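Side-chain contacts in Ribose/Galactose Isomerase (Vibrio parahaemolyticus, PDB 3ONO), which probably interconverts aldose and ketose sugars, perhaps as their phosphates: residues 6-11 with 16-21; 22-27 with 127-132; 52-57 with 70-75; 93-96 with 100-103; 185-190 with 207-212. All blocks are in the same frame, centred on the assembly; numbering follows the deposited sequence. Where two conformers were deposited one is given.

Interaction 1: residues 6-11 with 16-21; sequences IALMME and AKNAMV
Leu-8 and Met-10 pack on Asn-18 and Val-21 in a buried, mainly apolar strand-to-helix contact, at the first step of the beta-alpha-beta unit formed by strand 5-8, helix 18-31 and strand 35-38. No hydrogen bond crosses it; the two segments meet by van der Waals contact. Leu-8 sends CG anti to its own nitrogen (chi1 170°), and its branched end then reaches Val-21: CD1 and CD2 of Leu-8 each lie 3.9 Å from CG1 of Val-21, so that one methyl rests against both prongs. A beta-branched valine suits this spot because it offers a short, rigid knob on the inner side of the helix. Met-10, a selenomethionine, supplies the longer reach. Its extended chain (chi2 166°) carries SE to 3.8 Å from CB of Val-21. The bend at the last torsion (chi3 65°) folds CE over the start of the helix, 3.7 Å from the backbone N of Asn-18. CE also lies 4.1 Å from CB of Lys-17. The flexible, polarisable tip can follow this uneven surface. Lys-17 gives only its first carbon to the contact, while NZ is hydrogen-bonded to the backbone O of Phe-117. Leu-8 also packs on Val-71 of the neighbouring strand 69-74 and on Ala-22 and Leu-25 of the same helix, while Met-9 turns to the other face, against helix 51-63.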
# COMPACT_ATOMS: atom_id res chain seq x y z
N ILE A 6 -5.74 27.03 -2.78
CA ILE A 6 -4.80 25.90 -2.78
C ILE A 6 -3.72 26.10 -3.84
O ILE A 6 -4.04 26.32 -5.01
CB ILE A 6 -5.54 24.59 -3.08
CG1 ILE A 6 -6.74 24.42 -2.13
CG2 ILE A 6 -4.58 23.39 -2.99
CD1 ILE A 6 -7.71 23.28 -2.54
N ALA A 7 -2.46 26.02 -3.45
CA ALA A 7 -1.37 26.11 -4.42
C ALA A 7 -0.80 24.73 -4.72
O ALA A 7 -0.41 24.02 -3.80
CB ALA A 7 -0.24 27.01 -3.89
N LEU A 8 -0.75 24.36 -6.00
CA LEU A 8 -0.07 23.14 -6.42
C LEU A 8 1.34 23.54 -6.82
O LEU A 8 1.52 24.52 -7.55
CB LEU A 8 -0.78 22.52 -7.62
CG LEU A 8 -0.06 21.37 -8.31
CD1 LEU A 8 0.08 20.21 -7.34
CD2 LEU A 8 -0.88 20.95 -9.55
N MSE A 9 2.35 22.81 -6.35
CA MSE A 9 3.72 23.15 -6.73
C MSE A 9 4.56 21.90 -6.92
O MSE A 9 4.71 21.09 -6.00
CB MSE A 9 4.36 24.10 -5.70
CG MSE A 9 4.36 23.56 -4.30
SE MSE A 9 5.14 24.87 -3.08
CE MSE A 9 3.74 26.19 -3.13
N MSE A 10 5.08 21.72 -8.13
CA MSE A 10 5.85 20.54 -8.49
C MSE A 10 7.24 20.92 -9.02
O MSE A 10 7.44 22.04 -9.50
CB MSE A 10 5.06 19.64 -9.44
CG MSE A 10 3.91 18.97 -8.73
SE MSE A 10 2.62 18.16 -9.93
CE MSE A 10 3.80 16.80 -10.67
N GLU A 11 8.19 20.00 -8.86
CA GLU A 11 9.59 20.26 -9.22
C GLU A 11 10.02 19.46 -10.46
O GLU A 11 9.21 18.78 -11.09
CB GLU A 11 10.53 19.98 -8.04
CG GLU A 11 10.30 18.62 -7.37
CD GLU A 11 10.64 17.44 -8.27
OE1 GLU A 11 9.69 16.78 -8.71
OE2 GLU A 11 11.83 17.18 -8.53
N ALA A 16 6.80 16.59 -15.84
CA ALA A 16 6.02 16.05 -16.97
C ALA A 16 4.61 15.71 -16.52
O ALA A 16 3.69 15.71 -17.33
CB ALA A 16 6.68 14.82 -17.57
N LYS A 17 4.46 15.40 -15.24
CA LYS A 17 3.18 14.98 -14.70
C LYS A 17 2.32 16.12 -14.18
O LYS A 17 1.19 15.89 -13.72
CB LYS A 17 3.38 13.95 -13.59
CG LYS A 17 3.75 12.59 -14.14
CD LYS A 17 4.15 11.58 -13.07
CE LYS A 17 4.36 10.21 -13.72
NZ LYS A 17 4.94 9.21 -12.79
N ASN A 18 2.84 17.35 -14.24
CA ASN A 18 2.07 18.47 -13.72
C ASN A 18 0.72 18.67 -14.41
O ASN A 18 -0.27 18.94 -13.74
CB ASN A 18 2.87 19.78 -13.72
CG ASN A 18 2.03 20.96 -13.27
OD1 ASN A 18 1.57 21.77 -14.10
ND2 ASN A 18 1.81 21.06 -11.97
N ALA A 19 0.68 18.54 -15.73
CA ALA A 19 -0.60 18.71 -16.44
C ALA A 19 -1.67 17.75 -15.90
O ALA A 19 -2.81 18.15 -15.66
CB ALA A 19 -0.42 18.54 -17.96
N MSE A 20 -1.30 16.48 -15.73
CA MSE A 20 -2.20 15.50 -15.16
C MSE A 20 -2.64 15.92 -13.75
O MSE A 20 -3.82 15.92 -13.44
CB MSE A 20 -1.56 14.10 -15.14
CG MSE A 20 -2.45 13.01 -14.57
SE MSE A 20 -2.10 12.80 -12.65
CE MSE A 20 -0.18 12.46 -12.74
N VAL A 21 -1.68 16.27 -12.90
CA VAL A 21 -2.06 16.54 -11.52
C VAL A 21 -2.92 17.80 -11.41
O VAL A 21 -3.93 17.82 -10.72
CB VAL A 21 -0.83 16.68 -10.59
CG1 VAL A 21 -1.27 17.05 -9.19
CG2 VAL A 21 -0.03 15.38 -10.57

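Interaction 2: residues 22-27 with 127-132; sequences AGELNS and LNVRYI
Glu-24 and Arg-130 join two neighbouring helices of the alpha-beta-alpha sandwich, 18-31 and 125-136, through a two-pronged salt bridge with a small apolar contact beneath it. The glutamate is best followed outward from its backbone. CB points at the other helix and meets the valine that underlies the bridge: the short branch of Val-129 reaches it with CG1, 4.2 Å from CB of Glu-24. CG continues beside the backbone N, and the chain then bends at chi2 (-70°), which turns the carboxylate along the flank of the arginine. OE1 lies against the aliphatic part of Arg-130, 3.4 Å from its CB, and takes the hydrogen of NE at 2.8 Å in an almost straight bond (178°). The second oxygen, OE2, goes to the terminal nitrogen NH2. Arg-130 therefore grips the acid side-on, with one nitrogen to each oxygen, after its own chain has run straight to CD and bent there. OE1 sits in the guanidinium plane, yet the carboxylate is twisted 40° against that plane, so the second bond is less straight than the first. Glutamate and arginine suit a site where the backbones are close, because both chains are long enough to fold alongside each other and pair both oxygens with NE and NH2. Further round helix 125-136, Leu-127 and Tyr-131 pack on Phe-102 of the second subunit. At the tip of the glutamate, OE2 uses its syn lone pair to hold NH2 of Arg-130 at 3.0 Å.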
# COMPACT_ATOMS: atom_id res chain seq x y z
N ALA A 22 -2.52 18.84 -12.13
CA ALA A 22 -3.30 20.08 -12.16
C ALA A 22 -4.70 19.81 -12.69
O ALA A 22 -5.69 20.35 -12.18
CB ALA A 22 -2.59 21.12 -13.02
N GLY A 23 -4.78 18.97 -13.71
CA GLY A 23 -6.07 18.55 -14.25
C GLY A 23 -6.98 17.97 -13.17
O GLY A 23 -8.13 18.39 -13.02
N GLU A 24 -6.45 17.01 -12.41
CA GLU A 24 -7.24 16.39 -11.35
C GLU A 24 -7.56 17.39 -10.25
O GLU A 24 -8.66 17.40 -9.73
CB GLU A 24 -6.53 15.16 -10.78
CG GLU A 24 -6.24 14.05 -11.82
CD GLU A 24 -7.50 13.33 -12.29
OE1 GLU A 24 -8.59 13.61 -11.75
OE2 GLU A 24 -7.38 12.48 -13.20
N LEU A 25 -6.59 18.24 -9.89
CA LEU A 25 -6.81 19.17 -8.79
C LEU A 25 -7.89 20.19 -9.15
O LEU A 25 -8.78 20.48 -8.37
CB LEU A 25 -5.50 19.89 -8.37
CG LEU A 25 -5.60 20.76 -7.11
CD1 LEU A 25 -6.03 19.90 -5.90
CD2 LEU A 25 -4.25 21.41 -6.83
N ASN A 26 -7.78 20.74 -10.36
CA ASN A 26 -8.74 21.70 -10.84
C ASN A 26 -10.13 21.08 -10.91
O ASN A 26 -11.11 21.69 -10.48
CB ASN A 26 -8.31 22.23 -12.20
CG ASN A 26 -7.35 23.38 -12.08
OD1 ASN A 26 -7.61 24.34 -11.35
ND2 ASN A 26 -6.20 23.28 -12.75
N SER A 27 -10.20 19.87 -11.45
CA SER A 27 -11.46 19.14 -11.53
C SER A 27 -12.08 18.93 -10.15
O SER A 27 -13.23 19.32 -9.90
CB SER A 27 -11.25 17.80 -12.24
OG SER A 27 -12.44 17.04 -12.25
N LEU A 127 -5.91 8.02 -10.90
CA LEU A 127 -7.12 7.75 -10.11
C LEU A 127 -6.85 8.00 -8.63
O LEU A 127 -7.62 8.67 -7.95
CB LEU A 127 -7.56 6.30 -10.30
CG LEU A 127 -8.03 6.06 -11.73
CD1 LEU A 127 -8.55 4.65 -11.85
CD2 LEU A 127 -9.10 7.07 -12.08
N ASN A 128 -5.74 7.46 -8.13
CA ASN A 128 -5.36 7.66 -6.74
C ASN A 128 -5.15 9.15 -6.44
O ASN A 128 -5.57 9.64 -5.38
CB ASN A 128 -4.11 6.83 -6.44
CG ASN A 128 -3.74 6.86 -4.98
OD1 ASN A 128 -4.52 6.45 -4.12
ND2 ASN A 128 -2.52 7.33 -4.68
N VAL A 129 -4.53 9.89 -7.36
CA VAL A 129 -4.38 11.34 -7.16
C VAL A 129 -5.75 11.99 -7.02
O VAL A 129 -6.00 12.78 -6.11
CB VAL A 129 -3.65 11.98 -8.35
CG1 VAL A 129 -3.67 13.52 -8.25
CG2 VAL A 129 -2.22 11.44 -8.45
N ARG A 130 -6.66 11.65 -7.94
CA ARG A 130 -8.02 12.19 -7.88
C ARG A 130 -8.68 11.91 -6.53
O ARG A 130 -9.27 12.80 -5.92
CB ARG A 130 -8.88 11.58 -9.00
CG ARG A 130 -10.29 12.12 -9.05
CD ARG A 130 -11.11 11.42 -10.17
NE ARG A 130 -10.42 11.52 -11.45
CZ ARG A 130 -10.57 10.69 -12.48
NH1 ARG A 130 -11.39 9.64 -12.41
NH2 ARG A 130 -9.86 10.90 -13.59
N TYR A 131 -8.59 10.66 -6.09
CA TYR A 131 -9.27 10.21 -4.88
C TYR A 131 -8.65 10.89 -3.64
O TYR A 131 -9.34 11.23 -2.67
CB TYR A 131 -9.16 8.70 -4.75
CG TYR A 131 -9.81 7.89 -5.86
CD1 TYR A 131 -10.61 8.49 -6.83
CD2 TYR A 131 -9.61 6.51 -5.93
CE1 TYR A 131 -11.21 7.71 -7.84
CE2 TYR A 131 -10.20 5.75 -6.91
CZ TYR A 131 -10.98 6.34 -7.87
OH TYR A 131 -11.56 5.54 -8.83
N ILE A 132 -7.34 11.07 -3.68
CA ILE A 132 -6.67 11.82 -2.62
C ILE A 132 -7.24 13.23 -2.52
O ILE A 132 -7.52 13.72 -1.42
CB ILE A 132 -5.14 11.88 -2.85
CG1 ILE A 132 -4.49 10.54 -2.46
CG2 ILE A 132 -4.50 13.10 -2.10
CD1 ILE A 132 -3.03 10.39 -2.99

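Interaction 3: residues 52-57 with 70-75; sequences IHLGIM and VVTGCG
Leu-54 of helix 51-63 presses on Thr-72 and Gly-73 of strand 69-74, a helix laid over the central parallel sheet of the alpha-beta-alpha sandwich. The tight part is a single methyl: CD1 of Leu-54 lies 3.3 Å from OG1 of Thr-72. CG of the leucine stands beside its backbone N (chi1 -61°) and the chain then extends, so this one branch is carried down to the strand. The hydroxyl it covers is already satisfied, since OG1 is hydrogen-bonded to the backbone O of Met-9 on the strand side. With that bond made, the threonine can sit under an apolar group at little cost, and it is its first torsion (chi1 -169°) that turns OG1 to the leucine methyl. The contact slackens away from this point. Cys-74 points toward the helix without meeting it, and towards the strand's end the chain passes to Gly-75, which is partly exposed. Gly-73 has a backbone conformation in which a beta carbon would collide with the carbonyl O of Thr-72, which explains its residue type. Its carbonyl completes the contact: Leu-54 CD1 lies 3.7 Å from O of Gly-73.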
# COMPACT_ATOMS: atom_id res chain seq x y z
N ILE A 52 13.93 21.73 -3.04
CA ILE A 52 14.36 22.76 -2.11
C ILE A 52 13.54 24.03 -2.31
O ILE A 52 13.05 24.64 -1.36
CB ILE A 52 15.87 23.12 -2.29
CG1 ILE A 52 16.74 21.89 -2.04
CG2 ILE A 52 16.27 24.27 -1.32
CD1 ILE A 52 16.64 21.31 -0.63
N HIS A 53 13.38 24.44 -3.57
CA HIS A 53 12.62 25.65 -3.86
C HIS A 53 11.17 25.48 -3.43
O HIS A 53 10.54 26.43 -2.99
CB HIS A 53 12.70 25.99 -5.34
CG HIS A 53 14.11 26.13 -5.84
ND1 HIS A 53 14.68 25.22 -6.71
CD2 HIS A 53 15.06 27.06 -5.58
CE1 HIS A 53 15.93 25.59 -6.96
NE2 HIS A 53 16.18 26.71 -6.29
N LEU A 54 10.64 24.26 -3.58
CA LEU A 54 9.26 24.04 -3.19
C LEU A 54 8.99 24.44 -1.73
O LEU A 54 7.97 25.07 -1.42
CB LEU A 54 8.86 22.56 -3.41
CG LEU A 54 8.93 22.06 -4.86
CD1 LEU A 54 8.51 20.57 -4.93
CD2 LEU A 54 8.07 22.90 -5.81
N GLY A 55 9.87 24.03 -0.83
CA GLY A 55 9.68 24.36 0.57
C GLY A 55 9.67 25.86 0.80
O GLY A 55 8.87 26.39 1.59
N ILE A 56 10.58 26.56 0.13
CA ILE A 56 10.66 28.02 0.29
C ILE A 56 9.38 28.68 -0.23
O ILE A 56 8.82 29.59 0.40
CB ILE A 56 11.89 28.58 -0.46
CG1 ILE A 56 13.17 28.06 0.19
CG2 ILE A 56 11.88 30.12 -0.46
CD1 ILE A 56 14.39 28.15 -0.72
N MSE A 57 8.93 28.22 -1.40
CA MSE A 57 7.66 28.68 -1.95
C MSE A 57 6.49 28.40 -1.02
O MSE A 57 5.61 29.25 -0.84
CB MSE A 57 7.41 28.04 -3.33
CG MSE A 57 8.54 28.37 -4.28
SE MSE A 57 8.65 27.17 -5.80
CE MSE A 57 7.30 28.07 -6.83
N VAL A 70 -1.19 23.85 0.57
CA VAL A 70 -0.23 23.53 -0.48
C VAL A 70 -0.31 22.05 -0.85
O VAL A 70 -0.29 21.18 0.02
CB VAL A 70 1.20 23.88 -0.02
CG1 VAL A 70 2.26 23.22 -0.93
CG2 VAL A 70 1.36 25.41 0.04
N VAL A 71 -0.39 21.76 -2.15
CA VAL A 71 -0.25 20.40 -2.64
C VAL A 71 1.10 20.33 -3.33
O VAL A 71 1.39 21.14 -4.21
CB VAL A 71 -1.35 20.03 -3.63
CG1 VAL A 71 -1.06 18.64 -4.25
CG2 VAL A 71 -2.72 19.99 -2.92
N THR A 72 1.94 19.39 -2.93
CA THR A 72 3.26 19.30 -3.54
C THR A 72 3.65 17.83 -3.61
O THR A 72 2.81 16.96 -3.42
CB THR A 72 4.29 20.15 -2.74
OG1 THR A 72 5.51 20.26 -3.49
CG2 THR A 72 4.56 19.56 -1.36
N GLY A 73 4.93 17.56 -3.87
CA GLY A 73 5.40 16.18 -3.90
C GLY A 73 6.64 16.08 -4.76
O GLY A 73 7.19 17.08 -5.21
N CYS A 74 7.09 14.86 -5.00
CA CYS A 74 8.22 14.62 -5.89
C CYS A 74 8.18 13.12 -6.19
O CYS A 74 7.10 12.52 -6.11
CB CYS A 74 9.55 15.10 -5.28
SG CYS A 74 9.85 14.58 -3.56
N GLY A 75 9.30 12.50 -6.57
CA GLY A 75 9.24 11.08 -6.96
C GLY A 75 8.69 10.21 -5.83
O GLY A 75 7.80 9.38 -6.04

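Interaction 4: residues 93-96 with 100-103; sequences GYCL and DAFL
The backbones of Cys-95 and Asp-100 come within 5.4 Å, CA to CA, as the chain leaves strand 92-94 and turns at once into helix 98-108. Asp-100 fills the turn. Its CG stands beside the backbone N (chi1 -68°), which sends the carboxylate back to the incoming strand end, where OD2 accepts the backbone N-H of Leu-96 at 2.8 Å through its anti lone pair. The same oxygen also takes the N-H of Glu-97, so it receives two successive backbone N-H groups at the start of the helix. Short and acidic, aspartate is well suited to this place. Here the beta-alpha-beta unit of strands 92-94 and 112-116 begins its helical crossover, at the edge strand of the sheet within the subunit. Tyr-94 turns its ring edge to the acid, CE1 lying 3.5 Å from OD2 of Asp-100, with ring and carboxylate planes nearly perpendicular (87°). A water links the two, giving one hydrogen to OH of Tyr-94 at 3.0 Å and the other to OD1 of Asp-100 at 2.7 Å. OD1 also forms a salt bridge with Lys-119 of the third subunit, and the tyrosine OH is hydrogen-bonded to O of Thr-76 of that subunit. On the inner side the small Cys-95 and Ala-101 meet: in one of the two conformers of the cysteine, SG of Cys-95 lies 3.7 Å from CB of Ala-101.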
# COMPACT_ATOMS: atom_id res chain seq x y z
N GLY A 93 2.12 16.94 5.64
CA GLY A 93 2.07 15.49 5.83
C GLY A 93 2.39 14.72 4.54
O GLY A 93 2.35 15.29 3.46
N TYR A 94 2.69 13.43 4.64
CA TYR A 94 2.73 12.60 3.43
C TYR A 94 1.30 12.27 3.02
O TYR A 94 0.38 12.31 3.84
CB TYR A 94 3.55 11.30 3.66
CG TYR A 94 2.91 10.30 4.61
CD1 TYR A 94 1.86 9.47 4.19
CD2 TYR A 94 3.37 10.16 5.93
CE1 TYR A 94 1.25 8.55 5.07
CE2 TYR A 94 2.77 9.22 6.81
CZ TYR A 94 1.72 8.43 6.37
OH TYR A 94 1.11 7.53 7.22
N CYS A 95 1.10 11.97 1.75
CA CYS A 95 -0.22 11.54 1.33
C CYS A 95 -0.07 10.56 0.20
O CYS A 95 0.26 10.97 -0.91
CB CYS A 95 -1.03 12.74 0.87
SG CYS A 95 -2.76 12.36 0.86
N LEU A 96 -0.30 9.28 0.48
CA LEU A 96 -0.06 8.22 -0.50
C LEU A 96 -1.34 7.53 -0.97
O LEU A 96 -1.36 6.91 -2.03
CB LEU A 96 0.89 7.19 0.09
CG LEU A 96 2.25 7.77 0.50
CD1 LEU A 96 3.09 6.66 1.10
CD2 LEU A 96 2.96 8.42 -0.68
N ASP A 100 -5.13 8.67 3.98
CA ASP A 100 -4.08 9.54 4.54
C ASP A 100 -4.54 10.99 4.63
O ASP A 100 -4.21 11.71 5.58
CB ASP A 100 -2.81 9.53 3.67
CG ASP A 100 -2.08 8.18 3.68
OD1 ASP A 100 -2.25 7.41 4.64
OD2 ASP A 100 -1.30 7.92 2.73
N ALA A 101 -5.23 11.45 3.58
CA ALA A 101 -5.64 12.84 3.48
C ALA A 101 -6.69 13.15 4.54
O ALA A 101 -6.62 14.19 5.23
CB ALA A 101 -6.22 13.12 2.09
N PHE A 102 -7.67 12.27 4.66
CA PHE A 102 -8.69 12.44 5.68
C PHE A 102 -8.09 12.49 7.09
O PHE A 102 -8.35 13.43 7.85
CB PHE A 102 -9.74 11.36 5.62
CG PHE A 102 -10.79 11.51 6.67
CD1 PHE A 102 -11.76 12.50 6.56
CD2 PHE A 102 -10.77 10.72 7.80
CE1 PHE A 102 -12.71 12.66 7.55
CE2 PHE A 102 -11.73 10.87 8.79
CZ PHE A 102 -12.69 11.84 8.67
N LEU A 103 -7.29 11.48 7.44
CA LEU A 103 -6.67 11.42 8.77
C LEU A 103 -5.75 12.62 9.00
O LEU A 103 -5.72 13.18 10.10
CB LEU A 103 -5.87 10.14 8.94
CG LEU A 103 -6.72 8.87 8.97
CD1 LEU A 103 -5.84 7.64 8.97
CD2 LEU A 103 -7.66 8.92 10.20
O HOH W 1 -1.79 8.20 7.21

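Interaction 5: residues 185-190 with 207-212; sequences TAVGST and EYVKSL
Val-187 meets Val-209 and Leu-212 through apolar contact alone. CB of Val-187 lies 4.1 Å from CG1 of Val-209, and its CG2 branch lies 4.3 Å from CD1 of Leu-212. The second approach depends on the valine torsion: chi1 of -51° puts CG2 between the backbone N and the carbonyl carbon, on the side facing Leu-212. The leucine needs its longer chain to reach across, while Val-209, with CG1 anti to its own nitrogen (chi1 172°), sits closer and needs only a short branch. These are loose van der Waals contacts between aliphatic groups. The fold here is a run of short C-terminal helices, 180-186, 190-199 and 203-212, in which the turn after the first lies against the last. Val-187 is the first residue to leave helical geometry, and it also touches Phe-192 of the middle helix and Ile-60 of helix 51-63. No hydrogen bond crosses the contact; those nearby are within a segment or reach its neighbours. At the first helix end, Gly-188 N reaches O of Thr-185 at 3.1 Å, and a glycine fits since a beta carbon would be crowded by that same carbonyl. Ser-189 then opens the next helix as its N-cap, its OG bonded to the backbone N of Phe-192. In the last helix, OG of Ser-211 donates to O of Tyr-208 at 2.7 Å, giving its hydroxyl a backbone partner one turn back. For aromatic packing, CG of Leu-212 stands 4.3 Å above one face of the Tyr-208 ring, towards its rim.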
# COMPACT_ATOMS: atom_id res chain seq x y z
N THR A 185 15.30 32.10 -7.04
CA THR A 185 14.79 31.08 -7.95
C THR A 185 13.37 30.70 -7.55
O THR A 185 12.48 30.59 -8.39
CB THR A 185 15.69 29.83 -7.97
OG1 THR A 185 16.96 30.18 -8.55
CG2 THR A 185 15.02 28.70 -8.80
N ALA A 186 13.15 30.54 -6.24
CA ALA A 186 11.83 30.12 -5.74
C ALA A 186 10.72 31.09 -6.15
O ALA A 186 9.61 30.67 -6.47
CB ALA A 186 11.86 29.93 -4.21
N VAL A 187 11.02 32.39 -6.14
CA VAL A 187 9.98 33.38 -6.43
C VAL A 187 10.05 33.88 -7.87
O VAL A 187 9.35 34.82 -8.24
CB VAL A 187 10.05 34.58 -5.48
CG1 VAL A 187 10.09 34.10 -4.03
CG2 VAL A 187 11.28 35.43 -5.79
N GLY A 188 10.88 33.24 -8.68
CA GLY A 188 11.15 33.71 -10.03
C GLY A 188 10.09 33.59 -11.11
O GLY A 188 10.10 34.38 -12.05
N SER A 189 9.16 32.64 -11.02
CA SER A 189 8.24 32.40 -12.13
C SER A 189 7.05 33.37 -12.15
O SER A 189 6.64 33.88 -11.12
CB SER A 189 7.70 30.96 -12.11
OG SER A 189 6.50 30.90 -11.36
N THR A 190 6.49 33.59 -13.34
CA THR A 190 5.31 34.43 -13.49
C THR A 190 4.11 33.86 -12.74
O THR A 190 3.36 34.61 -12.12
CB THR A 190 4.93 34.66 -14.97
OG1 THR A 190 4.74 33.40 -15.63
CG2 THR A 190 6.02 35.42 -15.69
N GLU A 207 7.45 43.03 0.53
CA GLU A 207 8.58 43.92 0.30
C GLU A 207 9.88 43.15 0.14
O GLU A 207 10.71 43.48 -0.71
CB GLU A 207 8.69 44.97 1.40
CG GLU A 207 7.65 46.09 1.29
CD GLU A 207 7.69 46.80 -0.06
OE1 GLU A 207 8.77 47.32 -0.43
OE2 GLU A 207 6.65 46.82 -0.76
N TYR A 208 10.05 42.10 0.94
CA TYR A 208 11.24 41.27 0.83
C TYR A 208 11.28 40.57 -0.53
O TYR A 208 12.31 40.59 -1.20
CB TYR A 208 11.29 40.22 1.95
CG TYR A 208 12.31 39.14 1.69
CD1 TYR A 208 13.67 39.44 1.69
CD2 TYR A 208 11.92 37.82 1.45
CE1 TYR A 208 14.62 38.46 1.45
CE2 TYR A 208 12.86 36.83 1.22
CZ TYR A 208 14.20 37.15 1.22
OH TYR A 208 15.14 36.18 0.97
N VAL A 209 10.17 39.94 -0.91
CA VAL A 209 10.09 39.28 -2.22
C VAL A 209 10.37 40.28 -3.35
O VAL A 209 11.18 40.00 -4.24
CB VAL A 209 8.74 38.59 -2.43
CG1 VAL A 209 8.61 38.09 -3.87
CG2 VAL A 209 8.59 37.42 -1.44
N LYS A 210 9.75 41.45 -3.30
CA LYS A 210 9.99 42.50 -4.31
C LYS A 210 11.48 42.82 -4.45
O LYS A 210 11.98 43.00 -5.57
CB LYS A 210 9.22 43.78 -3.98
CG LYS A 210 7.73 43.68 -4.27
CD LYS A 210 7.00 45.01 -4.10
CE LYS A 210 5.50 44.83 -4.38
NZ LYS A 210 4.77 46.11 -4.58
N SER A 211 12.19 42.89 -3.33
CA SER A 211 13.60 43.23 -3.34
C SER A 211 14.46 42.21 -4.07
O SER A 211 15.58 42.52 -4.49
CB SER A 211 14.10 43.45 -1.91
OG SER A 211 14.40 42.23 -1.25
N LEU A 212 13.96 40.98 -4.21
CA LEU A 212 14.70 39.94 -4.92
C LEU A 212 14.52 40.03 -6.45
O LEU A 212 15.32 39.47 -7.20
CB LEU A 212 14.27 38.55 -4.43
CG LEU A 212 14.48 38.24 -2.95
CD1 LEU A 212 13.83 36.88 -2.61
CD2 LEU A 212 15.95 38.23 -2.59

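Overall arrangement
Interactions 1, 3 and 4 all reach the same parallel sheet. Interaction 1 meets interaction 3 across neighbouring strands, where OG1 of Thr-72 lies 2.8 Å from O of Met-9, and shares helix 18-31 with interaction 2. Interactions 2 and 4 touch through ND2 of Asn-128 and O of Leu-96, 2.9 Å apart, and both also contact the second subunit. Interaction 5 is more remote, its centre about 30 Å from that of interaction 4, but it packs on helix 51-63 of interaction 3, with CG of Met-57 3.3 Å from O of Ala-186. Related enzymes bind sugar phosphates near the carboxyl ends of such strands, where interactions 1, 3 and 4 all lie; the site is not established here.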